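Long-range contact in putative trimethylamine methyltransferase (Rhizobium meliloti, PDB 4YYC), which probably transfers methyl groups, as a member of the trimethylamine methyltransferase family whose own substrate is not established: residues 204-216 with 236-248. Sequence-based numbering, arbitrary orientation.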
ATOM      1  N   SER A 204     -16.164  26.602   1.451  1.00 17.52           N
ATOM      2  CA  SER A 204     -15.889  25.634   0.374  1.00 17.39           C
ATOM      3  C   SER A 204     -17.030  25.692  -0.630  1.00 17.96           C
ATOM      4  O   SER A 204     -18.114  26.219  -0.305  1.00 18.12           O
ATOM      5  CB  SER A 204     -15.831  24.235   0.950  1.00 16.93           C
ATOM      6  OG  SER A 204     -15.340  23.332  -0.032  1.00 16.42           O
ATOM      7  N   ASP A 205     -16.796  25.142  -1.807  1.00 17.99           N
ATOM      8  CA  ASP A 205     -17.864  24.901  -2.776  1.00 18.76           C
ATOM      9  C   ASP A 205     -17.889  23.449  -3.246  1.00 17.96           C
ATOM     10  O   ASP A 205     -18.506  23.149  -4.257  1.00 18.01           O
ATOM     11  CB  ASP A 205     -17.772  25.877  -3.955  1.00 20.42           C
ATOM     12  CG  ASP A 205     -16.487  25.745  -4.744  1.00 21.32           C
ATOM     13  OD1 ASP A 205     -15.653  24.903  -4.414  1.00 21.01           O
ATOM     14  OD2 ASP A 205     -16.354  26.506  -5.750  1.00 24.14           O
ATOM     15  N   LYS A 206     -17.224  22.578  -2.485  1.00 16.99           N
ATOM     16  CA  LYS A 206     -17.198  21.148  -2.751  1.00 16.99           C
ATOM     17  C   LYS A 206     -18.382  20.483  -2.066  1.00 17.04           C
ATOM     18  O   LYS A 206     -18.926  21.004  -1.120  1.00 17.36           O
ATOM     19  CB  LYS A 206     -15.868  20.537  -2.301  1.00 16.61           C
ATOM     20  CG  LYS A 206     -14.677  20.978  -3.126  1.00 17.11           C
ATOM     21  CD  LYS A 206     -13.322  20.469  -2.658  1.00 16.86           C
ATOM     22  CE  LYS A 206     -12.206  21.010  -3.535  1.00 17.39           C
ATOM     23  NZ  LYS A 206     -10.895  20.459  -3.098  1.00 17.49           N
ATOM     24  N   PRO A 207     -18.787  19.294  -2.527  1.00 16.69           N
ATOM     25  CA  PRO A 207     -19.968  18.656  -1.929  1.00 16.59           C
ATOM     26  C   PRO A 207     -19.733  18.286  -0.460  1.00 16.17           C
ATOM     27  O   PRO A 207     -18.650  17.886  -0.102  1.00 15.96           O
ATOM     28  CB  PRO A 207     -20.189  17.417  -2.753  1.00 16.89           C
ATOM     29  CG  PRO A 207     -19.133  17.363  -3.733  1.00 17.30           C
ATOM     30  CD  PRO A 207     -18.253  18.556  -3.677  1.00 16.98           C
ATOM     31  N   PHE A 208     -20.759  18.447   0.357  1.00 15.88           N
ATOM     32  CA  PHE A 208     -20.620  18.311   1.803  1.00 15.75           C
ATOM     33  C   PHE A 208     -21.625  17.327   2.372  1.00 15.66           C
ATOM     34  O   PHE A 208     -22.572  16.900   1.679  1.00 16.22           O
ATOM     35  CB  PHE A 208     -20.678  19.691   2.462  1.00 16.25           C
ATOM     36  CG  PHE A 208     -22.016  20.378   2.336  1.00 16.92           C
ATOM     37  CD1 PHE A 208     -23.035  20.090   3.220  1.00 17.39           C
ATOM     38  CD2 PHE A 208     -22.268  21.301   1.314  1.00 17.61           C
ATOM     39  CE1 PHE A 208     -24.266  20.736   3.133  1.00 18.27           C
ATOM     40  CE2 PHE A 208     -23.497  21.919   1.203  1.00 18.31           C
ATOM     41  CZ  PHE A 208     -24.509  21.635   2.117  1.00 18.32           C
HETATM   42  N   MSE A 209     -21.435  17.010   3.638  1.00 15.32           N
HETATM   43  CA  MSE A 209     -22.233  16.022   4.360  1.00 15.51           C
HETATM   44  C   MSE A 209     -23.090  16.707   5.384  1.00 15.74           C
HETATM   45  O   MSE A 209     -22.779  17.799   5.869  1.00 16.58           O
HETATM   46  CB  MSE A 209     -21.300  15.023   5.072  1.00 15.34           C
HETATM   47  CG  MSE A 209     -20.434  14.229   4.109  1.00 15.47           C
HETATM   48 SE   MSE A 209     -19.169  13.102   5.089  1.00 16.19          SE
HETATM   49  CE  MSE A 209     -20.405  11.690   5.578  1.00 16.22           C
ATOM     50  N   GLY A 210     -24.170  16.048   5.770  1.00 15.73           N
ATOM     51  CA  GLY A 210     -25.130  16.610   6.690  1.00 15.85           C
ATOM     52  C   GLY A 210     -24.996  16.171   8.112  1.00 16.03           C
ATOM     53  O   GLY A 210     -24.198  15.306   8.461  1.00 15.66           O
ATOM     54  N   SER A 211     -25.783  16.812   8.985  1.00 16.05           N
ATOM     55  CA  SER A 211     -25.740  16.474  10.410  1.00 16.40           C
ATOM     56  C   SER A 211     -26.610  15.243  10.647  1.00 16.41           C
ATOM     57  O   SER A 211     -27.711  15.135  10.056  1.00 16.53           O
ATOM     58  CB  SER A 211     -26.273  17.617  11.258  1.00 17.31           C
ATOM     59  OG  SER A 211     -26.305  17.254  12.641  1.00 18.18           O
ATOM     60  N   VAL A 212     -26.141  14.361  11.529  1.00 16.20           N
ATOM     61  CA  VAL A 212     -26.865  13.135  11.867  1.00 16.59           C
ATOM     62  C   VAL A 212     -27.061  12.946  13.343  1.00 17.36           C
ATOM     63  O   VAL A 212     -27.560  11.922  13.775  1.00 18.25           O
ATOM     64  CB  VAL A 212     -26.244  11.880  11.209  1.00 16.16           C
ATOM     65  CG1 VAL A 212     -26.357  11.964   9.701  1.00 16.15           C
ATOM     66  CG2 VAL A 212     -24.825  11.692  11.647  1.00 16.18           C
ATOM     67  N   THR A 213     -26.732  13.972  14.133  1.00 17.45           N
ATOM     68  CA  THR A 213     -26.681  13.803  15.567  1.00 17.98           C
ATOM     69  C   THR A 213     -28.037  13.868  16.252  1.00 18.20           C
ATOM     70  O   THR A 213     -28.156  13.456  17.400  1.00 18.93           O
ATOM     71  CB  THR A 213     -25.701  14.744  16.223  1.00 18.12           C
ATOM     72  OG1 THR A 213     -26.057  16.088  15.930  1.00 18.71           O
ATOM     73  CG2 THR A 213     -24.315  14.428  15.723  1.00 18.15           C
ATOM     74  N   ALA A 214     -29.022  14.418  15.584  1.00 18.23           N
ATOM     75  CA  ALA A 214     -30.468  14.327  16.013  1.00 19.04           C
ATOM     76  C   ALA A 214     -31.337  14.534  14.792  1.00 19.56           C
ATOM     77  O   ALA A 214     -30.950  15.207  13.825  1.00 18.92           O
ATOM     78  CB  ALA A 214     -30.780  15.367  17.054  1.00 19.56           C
ATOM     79  N   PRO A 215     -32.563  13.976  14.796  1.00 20.98           N
ATOM     80  CA  PRO A 215     -33.370  14.167  13.581  1.00 21.06           C
ATOM     81  C   PRO A 215     -33.672  15.622  13.228  1.00 21.11           C
ATOM     82  O   PRO A 215     -33.692  15.986  12.064  1.00 20.20           O
ATOM     83  CB  PRO A 215     -34.646  13.352  13.852  1.00 22.60           C
ATOM     84  CG  PRO A 215     -34.361  12.543  15.070  1.00 23.27           C
ATOM     85  CD  PRO A 215     -33.095  12.977  15.728  1.00 22.17           C
ATOM     86  N   GLU A 216     -33.910  16.457  14.223  1.00 21.53           N
ATOM     87  CA  GLU A 216     -34.158  17.866  13.971  1.00 22.88           C
ATOM     88  C   GLU A 216     -32.961  18.574  13.307  1.00 21.11           C
ATOM     89  O   GLU A 216     -33.134  19.555  12.578  1.00 20.38           O
ATOM     90  CB  GLU A 216     -34.606  18.584  15.262  1.00 25.42           C
ATOM     91  CG  GLU A 216     -33.594  18.546  16.394  1.00 27.62           C
ATOM     92  CD  GLU A 216     -33.765  17.387  17.411  1.00 30.32           C
ATOM     93  OE1 GLU A 216     -34.334  16.282  17.087  1.00 29.46           O
ATOM     94  OE2 GLU A 216     -33.314  17.631  18.593  1.00 34.20           O
ATOM     95  N   ASN A 236     -35.094  16.624  -5.568  1.00 25.14           N
ATOM     96  CA  ASN A 236     -34.819  15.846  -6.757  1.00 25.97           C
ATOM     97  C   ASN A 236     -33.359  15.421  -6.936  1.00 24.78           C
ATOM     98  O   ASN A 236     -33.064  14.682  -7.858  1.00 25.26           O
ATOM     99  CB  ASN A 236     -35.279  16.634  -7.974  1.00 27.63           C
ATOM    100  CG  ASN A 236     -36.781  16.652  -8.106  1.00 29.71           C
ATOM    101  OD1 ASN A 236     -37.381  15.637  -8.424  1.00 30.07           O
ATOM    102  ND2 ASN A 236     -37.411  17.798  -7.803  1.00 31.29           N
ATOM    103  N   ASN A 237     -32.458  15.873  -6.073  1.00 23.18           N
ATOM    104  CA  ASN A 237     -31.015  15.664  -6.287  1.00 22.11           C
ATOM    105  C   ASN A 237     -30.319  15.530  -4.936  1.00 20.75           C
ATOM    106  O   ASN A 237     -30.581  16.308  -4.001  1.00 20.55           O
ATOM    107  CB  ASN A 237     -30.385  16.864  -6.958  1.00 22.67           C
ATOM    108  CG  ASN A 237     -30.942  17.141  -8.337  1.00 23.88           C
ATOM    109  OD1 ASN A 237     -30.556  16.493  -9.317  1.00 25.60           O
ATOM    110  ND2 ASN A 237     -31.877  18.065  -8.425  1.00 24.63           N
ATOM    111  N   ALA A 238     -29.412  14.563  -4.827  1.00 19.50           N
ATOM    112  CA  ALA A 238     -28.623  14.419  -3.619  1.00 18.90           C
ATOM    113  C   ALA A 238     -27.586  15.557  -3.559  1.00 18.55           C
ATOM    114  O   ALA A 238     -26.773  15.734  -4.487  1.00 18.80           O
ATOM    115  CB  ALA A 238     -27.903  13.060  -3.592  1.00 18.63           C
ATOM    116  N   VAL A 239     -27.635  16.325  -2.486  1.00 18.21           N
ATOM    117  CA  VAL A 239     -26.625  17.354  -2.216  1.00 18.05           C
ATOM    118  C   VAL A 239     -25.845  17.056  -0.947  1.00 17.27           C
ATOM    119  O   VAL A 239     -24.896  17.764  -0.637  1.00 16.92           O
ATOM    120  CB  VAL A 239     -27.209  18.779  -2.140  1.00 18.60           C
ATOM    121  CG1 VAL A 239     -27.876  19.172  -3.460  1.00 19.45           C
ATOM    122  CG2 VAL A 239     -28.187  18.940  -0.998  1.00 18.75           C
ATOM    123  N   THR A 240     -26.235  16.007  -0.231  1.00 16.78           N
ATOM    124  CA  THR A 240     -25.536  15.546   0.971  1.00 16.40           C
ATOM    125  C   THR A 240     -25.409  14.023   0.942  1.00 16.31           C
ATOM    126  O   THR A 240     -26.308  13.309   0.441  1.00 16.39           O
ATOM    127  CB  THR A 240     -26.257  15.952   2.271  1.00 16.49           C
ATOM    128  OG1 THR A 240     -27.622  15.534   2.187  1.00 17.14           O
ATOM    129  CG2 THR A 240     -26.203  17.411   2.467  1.00 16.62           C
ATOM    130  N   LEU A 241     -24.278  13.548   1.460  1.00 15.47           N
ATOM    131  CA  LEU A 241     -24.137  12.178   1.966  1.00 14.99           C
ATOM    132  C   LEU A 241     -24.119  12.259   3.476  1.00 15.07           C
ATOM    133  O   LEU A 241     -23.533  13.184   4.043  1.00 15.53           O
ATOM    134  CB  LEU A 241     -22.828  11.509   1.479  1.00 14.81           C
ATOM    135  CG  LEU A 241     -23.021  10.659   0.228  1.00 14.93           C
ATOM    136  CD1 LEU A 241     -23.512  11.472  -0.963  1.00 15.46           C
ATOM    137  CD2 LEU A 241     -21.717   9.972  -0.170  1.00 14.95           C
ATOM    138  N   ASN A 242     -24.732  11.277   4.136  1.00 14.93           N
ATOM    139  CA  ASN A 242     -25.010  11.352   5.560  1.00 14.70           C
ATOM    140  C   ASN A 242     -24.672  10.058   6.221  1.00 14.77           C
ATOM    141  O   ASN A 242     -25.102   9.013   5.757  1.00 14.63           O
ATOM    142  CB  ASN A 242     -26.459  11.771   5.761  1.00 15.43           C
ATOM    143  CG  ASN A 242     -26.754  13.067   5.058  1.00 15.64           C
ATOM    144  OD1 ASN A 242     -26.268  14.095   5.508  1.00 16.08           O
ATOM    145  ND2 ASN A 242     -27.419  13.020   3.909  1.00 16.05           N
ATOM    146  N   LEU A 243     -23.848  10.086   7.256  1.00 14.85           N
ATOM    147  CA  LEU A 243     -23.339   8.868   7.852  1.00 15.46           C
ATOM    148  C   LEU A 243     -24.353   8.230   8.778  1.00 15.78           C
ATOM    149  O   LEU A 243     -24.689   8.795   9.803  1.00 16.21           O
ATOM    150  CB  LEU A 243     -22.037   9.158   8.587  1.00 16.20           C
ATOM    151  CG  LEU A 243     -21.315   7.966   9.183  1.00 17.33           C
ATOM    152  CD1 LEU A 243     -20.909   6.964   8.144  1.00 17.98           C
ATOM    153  CD2 LEU A 243     -20.055   8.518   9.865  1.00 17.83           C
ATOM    154  N   ILE A 244     -24.807   7.032   8.424  1.00 15.59           N
ATOM    155  CA  ILE A 244     -25.815   6.287   9.188  1.00 16.26           C
ATOM    156  C   ILE A 244     -25.132   5.019   9.717  1.00 16.53           C
ATOM    157  O   ILE A 244     -25.052   3.996   9.005  1.00 16.46           O
ATOM    158  CB  ILE A 244     -27.068   5.952   8.333  1.00 17.04           C
ATOM    159  CG1 ILE A 244     -27.657   7.234   7.697  1.00 17.65           C
ATOM    160  CG2 ILE A 244     -28.079   5.164   9.185  1.00 17.49           C
ATOM    161  CD1 ILE A 244     -28.163   8.268   8.692  1.00 18.22           C
ATOM    162  N   ASN A 245     -24.564   5.085  10.911  1.00 16.39           N
ATOM    163  CA  ASN A 245     -23.921   3.927  11.469  1.00 17.32           C
ATOM    164  C   ASN A 245     -24.906   2.907  12.027  1.00 18.13           C
ATOM    165  O   ASN A 245     -25.972   3.273  12.531  1.00 18.37           O
ATOM    166  CB  ASN A 245     -22.956   4.315  12.567  1.00 17.68           C
ATOM    167  CG  ASN A 245     -21.743   5.067  12.046  1.00 18.15           C
ATOM    168  OD1 ASN A 245     -21.581   6.256  12.337  1.00 20.45           O
ATOM    169  ND2 ASN A 245     -20.873   4.390  11.310  1.00 18.49           N
ATOM    170  N   ALA A 246     -24.562   1.631  11.910  1.00 18.12           N
ATOM    171  CA  ALA A 246     -25.133   0.593  12.737  1.00 18.82           C
ATOM    172  C   ALA A 246     -24.366   0.582  14.037  1.00 19.83           C
ATOM    173  O   ALA A 246     -23.143   0.842  14.062  1.00 20.03           O
ATOM    174  CB  ALA A 246     -25.039  -0.772  12.096  1.00 18.97           C
ATOM    175  N   ASN A 247     -25.068   0.249  15.095  1.00 20.80           N
ATOM    176  CA  ASN A 247     -24.462  -0.076  16.374  1.00 21.90           C
ATOM    177  C   ASN A 247     -24.131  -1.560  16.353  1.00 21.64           C
ATOM    178  O   ASN A 247     -24.809  -2.394  16.922  1.00 21.96           O
ATOM    179  CB  ASN A 247     -25.406   0.280  17.522  1.00 24.04           C
ATOM    180  CG  ASN A 247     -24.753   0.109  18.872  1.00 26.76           C
ATOM    181  OD1 ASN A 247     -23.530  -0.068  18.978  1.00 27.95           O
ATOM    182  ND2 ASN A 247     -25.570   0.128  19.925  1.00 30.04           N
ATOM    183  N   SER A 248     -23.075  -1.896  15.636  1.00 20.64           N
ATOM    184  CA  SER A 248     -22.726  -3.288  15.429  1.00 20.58           C
ATOM    185  C   SER A 248     -22.369  -3.909  16.789  1.00 21.38           C
ATOM    186  O   SER A 248     -21.704  -3.222  17.575  1.00 21.42           O
ATOM    187  CB  SER A 248     -21.545  -3.385  14.457  1.00 20.16           C
ATOM    188  OG  SER A 248     -21.829  -2.617  13.271  1.00 20.20           O
TER
HETATM  189  O   HOH W   1     -23.100  19.684  -1.563  1.00 17.50           O
HETATM  190  O   HOH W   2     -22.984  12.695   8.191  1.00 14.48           O
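A single amide, Gly210 N, reaches two oxygens of the neighbouring strand at once, both weakly: Leu241 O at 3.4 Å and the side-chain Asn242 OD1 at 2.9 Å, the latter well bent (124°). The short, weakly bonded strand 208-209 runs roughly parallel to strand 240-245, joined to it by helices 215-229 and 231-236, a beta-alpha-beta crossover in what is, as in this family, probably a TIM barrel. Water fills in where direct backbone bonds are lacking: one links Phe208 N to Val239 O, another Gly210 O to Leu243 N. Asn242 holds CG beside its backbone N (chi1 -56°), which brings OD1 to Gly210 while ND2 donates nearly straight to Thr240 OG1 at 3.1 Å, nearly in the plane of its own amide; the stronger partners of these side chains lie outside, Ala269 for Asn242 and Gln268 for Thr240 OG1. With an alanine here the amide is gone, and Gly210 N would probably rely on its long, weak bond to Leu241 O, while Thr240 OG1 would lose one of its mates. The selenomethionine Met209 bends at chi3 (78°) and lays CE 4.3 Å from Leu243 CB. Val212, backed by Ala259 and Tyr263, sets CG1 4.2 Å from Ile244 CD1 and CG2 3.4 Å from Leu243 O.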